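Local atomic coordinates of uncharacterized protein (Sus scrofa, PDB entry 5BNF), a protein that is porcine CD38, a member of the ADP-ribosyl cyclase family, folded as a single chain with five disulfides and a four-stranded parallel sheet. Residues Q11-I14 and L15-Y19; Y19-I22 and R23-P27; N134-S137 and V138-L142; S180-P183 and S184-H187; S209-E212 and L213-L217. One frame throughout, in Å; residues are numbered along the deposited sequence.

Interaction 1: Q11-I14 and L15-Y19; sequences QEII and LRRCY
With Ile-13 rotated so that its methyl CG2 lies trans to the backbone N (chi1 -66°), and Arg-17 carrying CG trans to its own carbonyl carbon (chi1 -70°), the two side chains run side by side and point the same way. The arginine is extended from CG to NE, so CG2 of Ile-13 comes to rest over one face of the guanidinium, 3.7 Å from Arg-17 NE and 4.1 Å from Arg-17 CD. The polar end has its own partners: Arg-17 NH1 is hydrogen-bonded to the carbonyl oxygens of Ile-105 and Asp-107, which probably fix the direction of the group that the methyl packs against. In the backbone, Arg-17 N donates to Ile-13 O at 3.0 Å, and Arg-17 CG hangs 3.3 Å from the same oxygen. One residue on, Cys-18 N reaches Ile-14 O at 3.0 Å from well above the carbonyl plane, 39° out of it. Cys-18 SG forms a disulfide with Cys-34, while Ile-14 packs on Phe-41 and Leu-15 on Lys-38, all three partners on helix 34-45. The arrangement is the i to i+4 pairing of a regular alpha-helix, here helix 10-25, within a disulfide-linked helical region.

Interaction 2: Y19-I22 and R23-P27; sequences YTYI and RVVQP
Between Tyr-19 to Ile-22 and Arg-23 to Pro-27 the backbone widens into a pi-type turn, its i to i+5 bonds running from Val-25 N to Thr-20 O (3.3 Å) and from Gln-26 N to Tyr-21 O (2.8 Å) before Gln-26 leaves helical geometry, while the i to i+4 bond from Arg-23 N to Tyr-19 O is weak and Thr-20 O, besides its bond from Val-25 N, has a weak one from Val-24 N. On one side the Arg-23 chain bends at chi2 (136°) and then runs alongside the Tyr-19 ring. Its guanidinium is inclined 30° to that ring: NH2 lies over the ring face, and Tyr-19 CD1 sits over the guanidinium off-centre, 3.5 Å from Arg-23 NE. Another cluster forms round Tyr-21, whose ring crosses Val-25 at about a right angle. Here Tyr-21 CD1 meets Val-25 CB at 3.4 Å, and Val-25 CG1 is 3.5 Å from Tyr-21 CE1. Farther along the ring Gln-26 lies beside it, its CG 3.5 Å from Tyr-21 OH. The hydroxyl itself is hydrogen-bonded to Asn-99 O and Gln-67 NE2, which probably hold the ring at its far end. Tyr-21 meets the ring of Tyr-104 and touches Leu-101, both on helix 101-106, whereas Tyr-19 and Ile-22 pack on Cys-34 of helix 34-45; the end of helix 10-25 thus borders on both.

Interaction 3: N134-S137 and V138-L142; sequences NFVS and VFWNL
Apolar packing joins Val-136 to Trp-140, one turn apart and pointing the same way. With Val-136 CG1 trans to the backbone N (chi1 169°), this methyl approaches the indole edge in its plane, 3.6 Å from Trp-140 CD1. Over one indole face comes Phe-139 CE2, 3.8 Å above the plane and over its centre.

Backbone hydrogen bonds follow the alpha-helical pattern: Val-138 N to Asn-134 O at 3.1 Å, Trp-140 N to Val-136 O, and a short one of 2.7 Å from Asn-141 N to Ser-137 O. Val-136 O also comes within 3.0 Å of Trp-140 CD1, oblique to the indole plane. The bond from Phe-139 N to Phe-135 O is weak, and Phe-135 O also bonds the hydroxyl of Tyr-58.

Capping bonds close the start of the helix. Asn-134 is the N-cap: its OD1 accepts a nearly straight bond from Ser-137 N at 2.9 Å and a weak one from Val-136 N. Its amide is held from the other end too, for Asn-134 ND2 donates to Ser-137 OG at 2.9 Å and to Cys-131 O.

On helix 135-149, Phe-139 meets the rings of Phe-41 (helix 34-45), Tyr-58 and Trp-111, while Phe-139 and Trp-140 both touch Ala-106 of helix 101-106.

Interaction 4: S180-P183 and S184-H187; sequences SLQP and SKVH
Gln-182 and Lys-185 meet across a type I beta turn, with Pro-183 and Ser-184 at its two corners, that leads from helix 172-180 into strand 186-194. The phi of about -53° built into Pro-183 suits the first corner. The turn is closed at one oxygen: Gln-182 O accepts from Lys-185 N at 2.8 Å and from Val-186 N at 2.6 Å, so that an i to i+4 bond is added to the i to i+3 bond. The two donors come from different directions. Val-186 N lies close to the line of the C=O bond, whereas Lys-185 N sits well above the carbonyl plane, 54° out of it. Over this turn the aliphatic parts of the two long side chains lie side by side, with Gln-182 CB only 3.2 Å from Lys-185 CD and Gln-182 CG 3.4 Å from the same carbon, a tight fit.

The lysine follows a bent path, turning at chi2, chi3 (81°) and chi4, and its end is held beyond the turn: Lys-185 NZ donates to Ala-151 O in the loop and, weakly, to Glu-149 O at the end of helix 135-149. Farther out, the backbones of Lys-185 and His-187 pair with Gly-153 on the neighbouring parallel strand 153-160, and His-187 also pairs with Lys-223, so the strand pairing begins as the turn ends. Leu-181 and Val-186 both rest on Ala-151, and between themselves they touch loosely, Leu-181 CD2 lying 4.3 Å from Val-186 CG2.

Interaction 5: S209-E212 and L213-L217; sequences SINE and LQLIL
Leu-213 opens the second turn with a weak bond, its N lying 3.4 Å from Ser-209 O, while Leu-213 CB packs against Ile-210 O, also at 3.4 Å. Its side chain continues inward to Phe-224 and Val-178. Gln-214 makes a firmer backbone bond, Gln-214 N to Ile-210 O at 3.0 Å. These residues belong to helix 208-219, the connection of a beta-alpha-beta unit between the parallel strands 186-194 and 223-229; Ile-210 touches Val-193 on the first strand and Phe-224 on the second.

Leu-215 lies on an exposed face and carries the side-chain contact. Its N donates to Asn-211 O at 3.0 Å, and its two methyls lie over one face of the Asn-211 amide: Leu-215 CD2 is 3.6 Å from Asn-211 ND2, and Leu-215 CD1 is 3.7 Å from Asn-211 OD1. CG of Asn-211 is trans to the backbone N (chi1 177°), beside the carbonyl carbon, which brings the amide to Leu-215 one turn on. At Ile-216 the bond from N to Glu-212 O is again weak, and Ile-216 CG1 approaches that oxygen to 3.3 Å. The Ile-216 side chain touches Phe-167, Val-178 and His-179. Leu-217 packs on Leu-189 and Phe-224.

How the interactions relate
The five contacts are local, spread along one chain. Interactions 1 and 2 are successive turns of helix 10-25, sharing Tyr-19, with centres about 11 Å apart; the first is regular alpha-helix, the second its widened end. Interaction 3, at the capped start of helix 135-149, is the most central, and its nearest atoms come to about 7 Å from those of interaction 1; Phe-41 is touched from both. The same helix ends at Glu-149, which Lys-185 of interaction 4 reaches by a weak bond. Interaction 4 leads into strand 186-194 and interaction 5 lies on helix 208-219, which follows it, nearest atoms about 4 Å apart without touching. The centres of interactions 1 and 5 are about 39 Å apart.

Interaction 1: Q11-I14 and L15-Y19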
loop_
_atom_site.group_PDB
_atom_site.type_symbol
_atom_site.label_atom_id
_atom_site.label_comp_id
_atom_site.label_asym_id
_atom_site.label_seq_id
_atom_site.Cartn_x
_atom_site.Cartn_y
_atom_site.Cartn_z
ATOM N N GLN A 11 -13.684 -13.820 5.497
ATOM C CA GLN A 11 -12.986 -14.428 6.625
ATOM C C GLN A 11 -12.096 -15.601 6.239
ATOM O O GLN A 11 -10.923 -15.648 6.599
ATOM C CB GLN A 11 -13.992 -14.883 7.679
ATOM C CG GLN A 11 -14.717 -13.739 8.347
ATOM C CD GLN A 11 -16.005 -13.368 7.646
ATOM O OE1 GLN A 11 -16.183 -13.617 6.450
ATOM N NE2 GLN A 11 -16.915 -12.754 8.393
ATOM N N GLU A 12 -12.661 -16.546 5.504
ATOM C CA GLU A 12 -11.932 -17.730 5.076
ATOM C C GLU A 12 -10.732 -17.348 4.223
ATOM O O GLU A 12 -9.636 -17.891 4.381
ATOM C CB GLU A 12 -12.860 -18.623 4.266
ATOM C CG GLU A 12 -14.308 -18.516 4.692
ATOM C CD GLU A 12 -15.247 -19.149 3.695
ATOM O OE1 GLU A 12 -16.475 -18.975 3.841
ATOM O OE2 GLU A 12 -14.750 -19.822 2.766
ATOM N N ILE A 13 -10.952 -16.403 3.317
ATOM C CA ILE A 13 -9.906 -15.949 2.416
ATOM C C ILE A 13 -8.674 -15.399 3.121
ATOM O O ILE A 13 -7.558 -15.833 2.836
ATOM C CB ILE A 13 -10.445 -14.888 1.440
ATOM C CG1 ILE A 13 -11.480 -15.535 0.516
ATOM C CG2 ILE A 13 -9.301 -14.275 0.642
ATOM C CD1 ILE A 13 -12.010 -14.618 -0.588
ATOM N N ILE A 14 -8.861 -14.455 4.038
ATOM C CA ILE A 14 -7.711 -13.888 4.732
ATOM C C ILE A 14 -7.044 -14.899 5.650
ATOM O O ILE A 14 -5.846 -14.799 5.913
ATOM C CB ILE A 14 -8.076 -12.628 5.556
ATOM C CG1 ILE A 14 -9.081 -12.978 6.651
ATOM C CG2 ILE A 14 -8.635 -11.550 4.636
ATOM C CD1 ILE A 14 -9.391 -11.807 7.580
ATOM N N LEU A 15 -7.812 -15.869 6.140
ATOM C CA LEU A 15 -7.238 -16.884 7.015
ATOM C C LEU A 15 -6.281 -17.728 6.184
ATOM O O LEU A 15 -5.140 -17.948 6.575
ATOM C CB LEU A 15 -8.321 -17.789 7.612
ATOM C CG LEU A 15 -8.277 -18.014 9.131
ATOM C CD1 LEU A 15 -8.744 -19.430 9.423
ATOM C CD2 LEU A 15 -6.865 -17.808 9.687
ATOM N N ARG A 16 -6.757 -18.192 5.033
ATOM C CA ARG A 16 -5.940 -18.999 4.138
ATOM C C ARG A 16 -4.674 -18.250 3.751
ATOM O O ARG A 16 -3.560 -18.700 4.020
ATOM C CB ARG A 16 -6.716 -19.332 2.864
ATOM C CG ARG A 16 -5.829 -19.880 1.762
ATOM C CD ARG A 16 -6.300 -19.430 0.389
ATOM N NE ARG A 16 -6.884 -20.517 -0.389
ATOM C CZ ARG A 16 -8.117 -20.499 -0.886
ATOM N NH1 ARG A 16 -8.899 -19.447 -0.679
ATOM N NH2 ARG A 16 -8.564 -21.528 -1.596
ATOM N N ARG A 17 -4.868 -17.104 3.104
ATOM C CA ARG A 17 -3.765 -16.275 2.650
ATOM C C ARG A 17 -2.706 -16.100 3.719
ATOM O O ARG A 17 -1.521 -16.305 3.461
ATOM C CB ARG A 17 -4.276 -14.899 2.206
ATOM C CG ARG A 17 -5.093 -14.924 0.920
ATOM C CD ARG A 17 -5.296 -13.523 0.364
ATOM N NE ARG A 17 -6.018 -13.541 -0.902
ATOM C CZ ARG A 17 -6.319 -12.455 -1.600
ATOM N NH1 ARG A 17 -5.956 -11.263 -1.150
ATOM N NH2 ARG A 17 -6.988 -12.563 -2.739
ATOM N N CYS A 18 -3.130 -15.731 4.920
ATOM C CA CYS A 18 -2.185 -15.536 6.013
ATOM C C CYS A 18 -1.274 -16.744 6.229
ATOM O O CYS A 18 -0.051 -16.606 6.274
ATOM C CB CYS A 18 -2.931 -15.220 7.305
ATOM S SG CYS A 18 -1.857 -15.117 8.768
ATOM N N TYR A 19 -1.859 -17.927 6.371
ATOM C CA TYR A 19 -1.047 -19.115 6.574
ATOM C C TYR A 19 -0.107 -19.318 5.402
ATOM O O TYR A 19 1.103 -19.421 5.586
ATOM C CB TYR A 19 -1.927 -20.351 6.789
ATOM C CG TYR A 19 -2.414 -20.483 8.219
ATOM C CD1 TYR A 19 -1.513 -20.457 9.282
ATOM C CD2 TYR A 19 -3.769 -20.617 8.509
ATOM C CE1 TYR A 19 -1.945 -20.558 10.601
ATOM C CE2 TYR A 19 -4.214 -20.721 9.828
ATOM C CZ TYR A 19 -3.296 -20.690 10.869
ATOM O OH TYR A 19 -3.720 -20.787 12.178
#

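Interaction 2: Y19-I22 and R23-P27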
loop_
_atom_site.group_PDB
_atom_site.type_symbol
_atom_site.label_atom_id
_atom_site.label_comp_id
_atom_site.label_asym_id
_atom_site.label_seq_id
_atom_site.Cartn_x
_atom_site.Cartn_y
_atom_site.Cartn_z
ATOM N N TYR A 19 -1.859 -17.927 6.371
ATOM C CA TYR A 19 -1.047 -19.115 6.574
ATOM C C TYR A 19 -0.107 -19.318 5.402
ATOM O O TYR A 19 1.103 -19.421 5.586
ATOM C CB TYR A 19 -1.927 -20.351 6.789
ATOM C CG TYR A 19 -2.414 -20.483 8.219
ATOM C CD1 TYR A 19 -1.513 -20.457 9.282
ATOM C CD2 TYR A 19 -3.769 -20.617 8.509
ATOM C CE1 TYR A 19 -1.945 -20.558 10.601
ATOM C CE2 TYR A 19 -4.214 -20.721 9.828
ATOM C CZ TYR A 19 -3.296 -20.690 10.869
ATOM O OH TYR A 19 -3.720 -20.787 12.178
ATOM N N THR A 20 -0.656 -19.353 4.195
ATOM C CA THR A 20 0.170 -19.536 3.011
ATOM C C THR A 20 1.372 -18.587 3.019
ATOM O O THR A 20 2.424 -18.901 2.461
ATOM C CB THR A 20 -0.638 -19.294 1.732
ATOM O OG1 THR A 20 -1.713 -20.236 1.667
ATOM C CG2 THR A 20 0.240 -19.459 0.508
ATOM N N TYR A 21 1.215 -17.435 3.664
ATOM C CA TYR A 21 2.289 -16.452 3.727
ATOM C C TYR A 21 3.386 -16.824 4.723
ATOM O O TYR A 21 4.569 -16.770 4.390
ATOM C CB TYR A 21 1.737 -15.067 4.096
ATOM C CG TYR A 21 2.756 -13.952 3.959
ATOM C CD1 TYR A 21 3.060 -13.404 2.714
ATOM C CD2 TYR A 21 3.433 -13.458 5.072
ATOM C CE1 TYR A 21 4.013 -12.383 2.583
ATOM C CE2 TYR A 21 4.387 -12.441 4.951
ATOM C CZ TYR A 21 4.666 -11.910 3.705
ATOM O OH TYR A 21 5.580 -10.892 3.589
ATOM N N ILE A 22 2.999 -17.202 5.938
ATOM C CA ILE A 22 3.974 -17.533 6.973
ATOM C C ILE A 22 4.608 -18.916 6.906
ATOM O O ILE A 22 5.505 -19.223 7.691
ATOM C CB ILE A 22 3.377 -17.377 8.377
ATOM C CG1 ILE A 22 2.219 -18.357 8.564
ATOM C CG2 ILE A 22 2.929 -15.945 8.584
ATOM C CD1 ILE A 22 1.793 -18.524 10.013
ATOM N N ARG A 23 4.153 -19.754 5.985
ATOM C CA ARG A 23 4.722 -21.086 5.870
ATOM C C ARG A 23 5.424 -21.270 4.543
ATOM O O ARG A 23 6.253 -22.167 4.390
ATOM C CB ARG A 23 3.629 -22.141 6.014
ATOM C CG ARG A 23 3.056 -22.266 7.417
ATOM C CD ARG A 23 1.547 -22.369 7.344
ATOM N NE ARG A 23 0.942 -22.888 8.565
ATOM C CZ ARG A 23 -0.140 -23.659 8.568
ATOM N NH1 ARG A 23 -0.712 -23.989 7.417
ATOM N NH2 ARG A 23 -0.648 -24.103 9.710
ATOM N N VAL A 24 5.099 -20.410 3.586
ATOM C CA VAL A 24 5.687 -20.521 2.264
ATOM C C VAL A 24 6.301 -19.236 1.723
ATOM O O VAL A 24 7.485 -19.200 1.393
ATOM C CB VAL A 24 4.639 -21.015 1.265
ATOM C CG1 VAL A 24 5.310 -21.424 -0.028
ATOM C CG2 VAL A 24 3.859 -22.164 1.873
ATOM N N VAL A 25 5.497 -18.183 1.626
ATOM C CA VAL A 25 5.974 -16.909 1.100
ATOM C C VAL A 25 7.183 -16.380 1.867
ATOM O O VAL A 25 8.200 -16.019 1.279
ATOM C CB VAL A 25 4.867 -15.843 1.133
ATOM C CG1 VAL A 25 5.290 -14.642 0.296
ATOM C CG2 VAL A 25 3.561 -16.431 0.622
ATOM N N GLN A 26 7.059 -16.323 3.183
ATOM C CA GLN A 26 8.143 -15.859 4.028
ATOM C C GLN A 26 8.194 -16.757 5.252
ATOM O O GLN A 26 7.789 -16.351 6.343
ATOM C CB GLN A 26 7.919 -14.409 4.473
ATOM C CG GLN A 26 7.988 -13.356 3.369
ATOM C CD GLN A 26 9.315 -13.349 2.622
ATOM O OE1 GLN A 26 10.368 -13.638 3.190
ATOM N NE2 GLN A 26 9.265 -12.996 1.341
ATOM N N PRO A 27 8.689 -17.995 5.085
ATOM C CA PRO A 27 8.778 -18.928 6.212
ATOM C C PRO A 27 9.409 -18.180 7.376
ATOM O O PRO A 27 9.199 -18.515 8.542
ATOM C CB PRO A 27 9.682 -20.029 5.674
ATOM C CG PRO A 27 9.385 -20.019 4.202
ATOM C CD PRO A 27 9.356 -18.545 3.894
#

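Interaction 3: N134-S137 and V138-L142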
loop_
_atom_site.group_PDB
_atom_site.type_symbol
_atom_site.label_atom_id
_atom_site.label_comp_id
_atom_site.label_asym_id
_atom_site.label_seq_id
_atom_site.Cartn_x
_atom_site.Cartn_y
_atom_site.Cartn_z
ATOM N N ASN A 134 -13.607 5.162 5.211
ATOM C CA ASN A 134 -14.235 3.854 5.059
ATOM C C ASN A 134 -13.114 2.869 5.408
ATOM O O ASN A 134 -11.926 3.185 5.260
ATOM C CB ASN A 134 -14.727 3.645 3.618
ATOM C CG ASN A 134 -13.592 3.412 2.634
ATOM O OD1 ASN A 134 -12.935 2.380 2.672
ATOM N ND2 ASN A 134 -13.361 4.375 1.751
ATOM N N PHE A 135 -13.472 1.682 5.863
ATOM C CA PHE A 135 -12.463 0.717 6.280
ATOM C C PHE A 135 -11.417 0.191 5.287
ATOM O O PHE A 135 -10.331 -0.207 5.707
ATOM C CB PHE A 135 -13.156 -0.436 7.008
ATOM C CG PHE A 135 -13.598 -0.067 8.394
ATOM C CD1 PHE A 135 -12.671 0.018 9.427
ATOM C CD2 PHE A 135 -14.926 0.265 8.655
ATOM C CE1 PHE A 135 -13.062 0.432 10.705
ATOM C CE2 PHE A 135 -15.323 0.679 9.927
ATOM C CZ PHE A 135 -14.392 0.764 10.951
ATOM N N VAL A 136 -11.709 0.204 3.991
ATOM C CA VAL A 136 -10.730 -0.257 3.016
ATOM C C VAL A 136 -9.646 0.802 2.777
ATOM O O VAL A 136 -8.443 0.505 2.766
ATOM C CB VAL A 136 -11.408 -0.620 1.674
ATOM C CG1 VAL A 136 -10.362 -0.827 0.587
ATOM C CG2 VAL A 136 -12.209 -1.890 1.845
ATOM N N SER A 137 -10.073 2.043 2.599
ATOM C CA SER A 137 -9.142 3.124 2.355
ATOM C C SER A 137 -8.262 3.412 3.563
ATOM O O SER A 137 -7.056 3.605 3.429
ATOM C CB SER A 137 -9.902 4.378 1.946
ATOM O OG SER A 137 -10.616 4.135 0.750
ATOM N N VAL A 138 -8.855 3.443 4.748
ATOM C CA VAL A 138 -8.067 3.723 5.932
ATOM C C VAL A 138 -7.006 2.659 6.106
ATOM O O VAL A 138 -5.861 2.953 6.437
ATOM C CB VAL A 138 -8.938 3.797 7.174
ATOM C CG1 VAL A 138 -8.079 3.726 8.422
ATOM C CG2 VAL A 138 -9.723 5.113 7.147
ATOM N N PHE A 139 -7.394 1.420 5.868
ATOM C CA PHE A 139 -6.468 0.320 5.971
ATOM C C PHE A 139 -5.276 0.578 5.048
ATOM O O PHE A 139 -4.150 0.782 5.500
ATOM C CB PHE A 139 -7.146 -0.974 5.554
ATOM C CG PHE A 139 -6.201 -2.121 5.447
ATOM C CD1 PHE A 139 -5.700 -2.724 6.585
ATOM C CD2 PHE A 139 -5.772 -2.572 4.206
ATOM C CE1 PHE A 139 -4.772 -3.764 6.487
ATOM C CE2 PHE A 139 -4.849 -3.609 4.103
ATOM C CZ PHE A 139 -4.350 -4.205 5.243
ATOM N N TRP A 140 -5.542 0.577 3.748
ATOM C CA TRP A 140 -4.496 0.792 2.763
ATOM C C TRP A 140 -3.696 2.067 2.982
ATOM O O TRP A 140 -2.493 2.097 2.736
ATOM C CB TRP A 140 -5.099 0.765 1.363
ATOM C CG TRP A 140 -5.542 -0.605 0.968
ATOM C CD1 TRP A 140 -6.820 -1.036 0.796
ATOM C CD2 TRP A 140 -4.701 -1.729 0.707
ATOM N NE1 TRP A 140 -6.833 -2.361 0.441
ATOM C CE2 TRP A 140 -5.542 -2.812 0.378
ATOM C CE3 TRP A 140 -3.316 -1.928 0.716
ATOM C CZ2 TRP A 140 -5.046 -4.078 0.061
ATOM C CZ3 TRP A 140 -2.822 -3.186 0.401
ATOM C CH2 TRP A 140 -3.685 -4.244 0.077
ATOM N N ASN A 141 -4.361 3.114 3.455
ATOM C CA ASN A 141 -3.696 4.381 3.719
ATOM C C ASN A 141 -2.692 4.221 4.847
ATOM O O ASN A 141 -1.586 4.752 4.783
ATOM C CB ASN A 141 -4.717 5.436 4.110
ATOM C CG ASN A 141 -4.579 6.694 3.304
ATOM O OD1 ASN A 141 -3.599 7.430 3.436
ATOM N ND2 ASN A 141 -5.563 6.950 2.448
ATOM N N LEU A 142 -3.085 3.481 5.880
ATOM C CA LEU A 142 -2.219 3.244 7.027
ATOM C C LEU A 142 -1.069 2.278 6.697
ATOM O O LEU A 142 0.067 2.486 7.113
ATOM C CB LEU A 142 -3.043 2.684 8.187
ATOM C CG LEU A 142 -2.280 2.243 9.434
ATOM C CD1 LEU A 142 -1.415 3.398 9.955
ATOM C CD2 LEU A 142 -3.271 1.778 10.490
#

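Interaction 4: S180-P183 and S184-H187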
loop_
_atom_site.group_PDB
_atom_site.type_symbol
_atom_site.label_atom_id
_atom_site.label_comp_id
_atom_site.label_asym_id
_atom_site.label_seq_id
_atom_site.Cartn_x
_atom_site.Cartn_y
_atom_site.Cartn_z
ATOM N N SER A 180 6.355 10.109 4.099
ATOM C CA SER A 180 6.579 9.281 5.276
ATOM C C SER A 180 7.951 8.617 5.292
ATOM O O SER A 180 8.268 7.875 6.213
ATOM C CB SER A 180 5.488 8.213 5.397
ATOM O OG SER A 180 4.242 8.800 5.737
ATOM N N LEU A 181 8.765 8.872 4.275
ATOM C CA LEU A 181 10.104 8.292 4.241
ATOM C C LEU A 181 10.950 8.980 5.305
ATOM O O LEU A 181 10.932 10.204 5.426
ATOM C CB LEU A 181 10.738 8.485 2.866
ATOM C CG LEU A 181 10.081 7.705 1.728
ATOM C CD1 LEU A 181 10.595 8.213 0.394
ATOM C CD2 LEU A 181 10.378 6.229 1.890
ATOM N N GLN A 182 11.676 8.188 6.087
ATOM C CA GLN A 182 12.520 8.725 7.154
ATOM C C GLN A 182 13.916 9.047 6.638
ATOM O O GLN A 182 14.673 8.137 6.303
ATOM C CB GLN A 182 12.653 7.705 8.284
ATOM C CG GLN A 182 11.352 7.233 8.911
ATOM C CD GLN A 182 10.778 8.240 9.881
ATOM O OE1 GLN A 182 10.177 9.233 9.477
ATOM N NE2 GLN A 182 10.973 7.995 11.170
ATOM N N PRO A 183 14.277 10.341 6.573
ATOM C CA PRO A 183 15.601 10.763 6.096
ATOM C C PRO A 183 16.720 10.053 6.857
ATOM O O PRO A 183 17.753 9.697 6.289
ATOM C CB PRO A 183 15.610 12.265 6.373
ATOM C CG PRO A 183 14.185 12.647 6.235
ATOM C CD PRO A 183 13.451 11.509 6.924
ATOM N N SER A 184 16.490 9.846 8.150
ATOM C CA SER A 184 17.457 9.194 9.022
ATOM C C SER A 184 17.685 7.722 8.696
ATOM O O SER A 184 18.660 7.125 9.148
ATOM C CB SER A 184 17.004 9.329 10.477
ATOM O OG SER A 184 15.675 8.866 10.634
ATOM N N LYS A 185 16.790 7.147 7.901
ATOM C CA LYS A 185 16.870 5.739 7.525
ATOM C C LYS A 185 17.005 5.550 6.014
ATOM O O LYS A 185 17.621 4.587 5.550
ATOM C CB LYS A 185 15.621 5.024 8.043
ATOM C CG LYS A 185 15.416 5.231 9.547
ATOM C CD LYS A 185 13.949 5.266 9.963
ATOM C CE LYS A 185 13.341 3.875 10.100
ATOM N NZ LYS A 185 13.423 3.067 8.852
ATOM N N VAL A 186 16.417 6.464 5.247
ATOM C CA VAL A 186 16.480 6.399 3.791
ATOM C C VAL A 186 17.373 7.521 3.273
ATOM O O VAL A 186 17.112 8.698 3.520
ATOM C CB VAL A 186 15.074 6.532 3.162
ATOM C CG1 VAL A 186 15.190 6.750 1.668
ATOM C CG2 VAL A 186 14.265 5.277 3.434
ATOM N N HIS A 187 18.428 7.152 2.551
ATOM C CA HIS A 187 19.358 8.137 2.019
ATOM C C HIS A 187 19.140 8.425 0.542
ATOM O O HIS A 187 19.419 9.526 0.069
ATOM C CB HIS A 187 20.799 7.663 2.236
ATOM C CG HIS A 187 21.085 6.322 1.633
ATOM N ND1 HIS A 187 20.971 6.075 0.282
ATOM C CD2 HIS A 187 21.437 5.144 2.200
ATOM C CE1 HIS A 187 21.238 4.804 0.042
ATOM N NE2 HIS A 187 21.524 4.217 1.191
#

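Interaction 5: S209-E212 and L213-L217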
loop_
_atom_site.group_PDB
_atom_site.type_symbol
_atom_site.label_atom_id
_atom_site.label_comp_id
_atom_site.label_asym_id
_atom_site.label_seq_id
_atom_site.Cartn_x
_atom_site.Cartn_y
_atom_site.Cartn_z
ATOM N N SER A 209 6.782 16.957 -13.647
ATOM C CA SER A 209 6.190 16.033 -12.687
ATOM C C SER A 209 7.256 15.407 -11.799
ATOM O O SER A 209 7.127 15.382 -10.575
ATOM C CB SER A 209 5.426 14.922 -13.418
ATOM O OG SER A 209 4.745 14.084 -12.505
ATOM N N ILE A 210 8.311 14.893 -12.420
ATOM C CA ILE A 210 9.386 14.265 -11.675
ATOM C C ILE A 210 10.184 15.297 -10.901
ATOM O O ILE A 210 10.775 14.987 -9.877
ATOM C CB ILE A 210 10.286 13.451 -12.629
ATOM C CG1 ILE A 210 9.560 12.153 -12.994
ATOM C CG2 ILE A 210 11.631 13.140 -11.983
ATOM C CD1 ILE A 210 9.801 11.688 -14.401
ATOM N N ASN A 211 10.194 16.531 -11.386
ATOM C CA ASN A 211 10.901 17.585 -10.685
ATOM C C ASN A 211 10.147 17.877 -9.387
ATOM O O ASN A 211 10.745 18.268 -8.389
ATOM C CB ASN A 211 10.983 18.848 -11.537
ATOM C CG ASN A 211 11.651 19.991 -10.802
ATOM O OD1 ASN A 211 12.860 19.990 -10.605
ATOM N ND2 ASN A 211 10.858 20.966 -10.373
ATOM N N GLU A 212 8.835 17.674 -9.392
ATOM C CA GLU A 212 8.058 17.912 -8.183
ATOM C C GLU A 212 8.474 16.910 -7.124
ATOM O O GLU A 212 8.544 17.246 -5.940
ATOM C CB GLU A 212 6.562 17.776 -8.449
ATOM C CG GLU A 212 5.998 18.833 -9.351
ATOM C CD GLU A 212 4.499 18.704 -9.507
ATOM O OE1 GLU A 212 4.038 17.626 -9.945
ATOM O OE2 GLU A 212 3.789 19.681 -9.189
ATOM N N LEU A 213 8.753 15.683 -7.561
ATOM C CA LEU A 213 9.179 14.622 -6.653
ATOM C C LEU A 213 10.573 14.934 -6.123
ATOM O O LEU A 213 10.848 14.798 -4.930
ATOM C CB LEU A 213 9.194 13.264 -7.370
ATOM C CG LEU A 213 9.852 12.094 -6.625
ATOM C CD1 LEU A 213 9.208 11.912 -5.254
ATOM C CD2 LEU A 213 9.717 10.807 -7.455
ATOM N N GLN A 214 11.451 15.347 -7.023
ATOM C CA GLN A 214 12.812 15.691 -6.652
ATOM C C GLN A 214 12.848 16.789 -5.576
ATOM O O GLN A 214 13.565 16.667 -4.584
ATOM C CB GLN A 214 13.574 16.132 -7.899
ATOM C CG GLN A 214 14.811 16.970 -7.614
ATOM C CD GLN A 214 16.079 16.322 -8.114
ATOM O OE1 GLN A 214 16.200 15.992 -9.293
ATOM N NE2 GLN A 214 17.039 16.136 -7.216
ATOM N N LEU A 215 12.077 17.855 -5.761
ATOM C CA LEU A 215 12.065 18.938 -4.774
ATOM C C LEU A 215 11.607 18.438 -3.413
ATOM O O LEU A 215 12.116 18.867 -2.384
ATOM C CB LEU A 215 11.177 20.086 -5.251
ATOM C CG LEU A 215 11.865 21.197 -6.058
ATOM C CD1 LEU A 215 12.959 20.644 -6.966
ATOM C CD2 LEU A 215 10.811 21.919 -6.865
ATOM N N ILE A 216 10.646 17.525 -3.404
ATOM C CA ILE A 216 10.187 16.960 -2.147
ATOM C C ILE A 216 11.373 16.319 -1.433
ATOM O O ILE A 216 11.616 16.578 -0.263
ATOM C CB ILE A 216 9.126 15.875 -2.376
ATOM C CG1 ILE A 216 7.798 16.517 -2.796
ATOM C CG2 ILE A 216 8.991 15.020 -1.121
ATOM C CD1 ILE A 216 6.719 15.514 -3.195
ATOM N N LEU A 217 12.115 15.491 -2.162
ATOM C CA LEU A 217 13.260 14.781 -1.615
ATOM C C LEU A 217 14.464 15.639 -1.239
ATOM O O LEU A 217 15.099 15.389 -0.221
ATOM C CB LEU A 217 13.682 13.684 -2.593
ATOM C CG LEU A 217 12.604 12.611 -2.732
ATOM C CD1 LEU A 217 12.790 11.831 -4.012
ATOM C CD2 LEU A 217 12.661 11.695 -1.524
#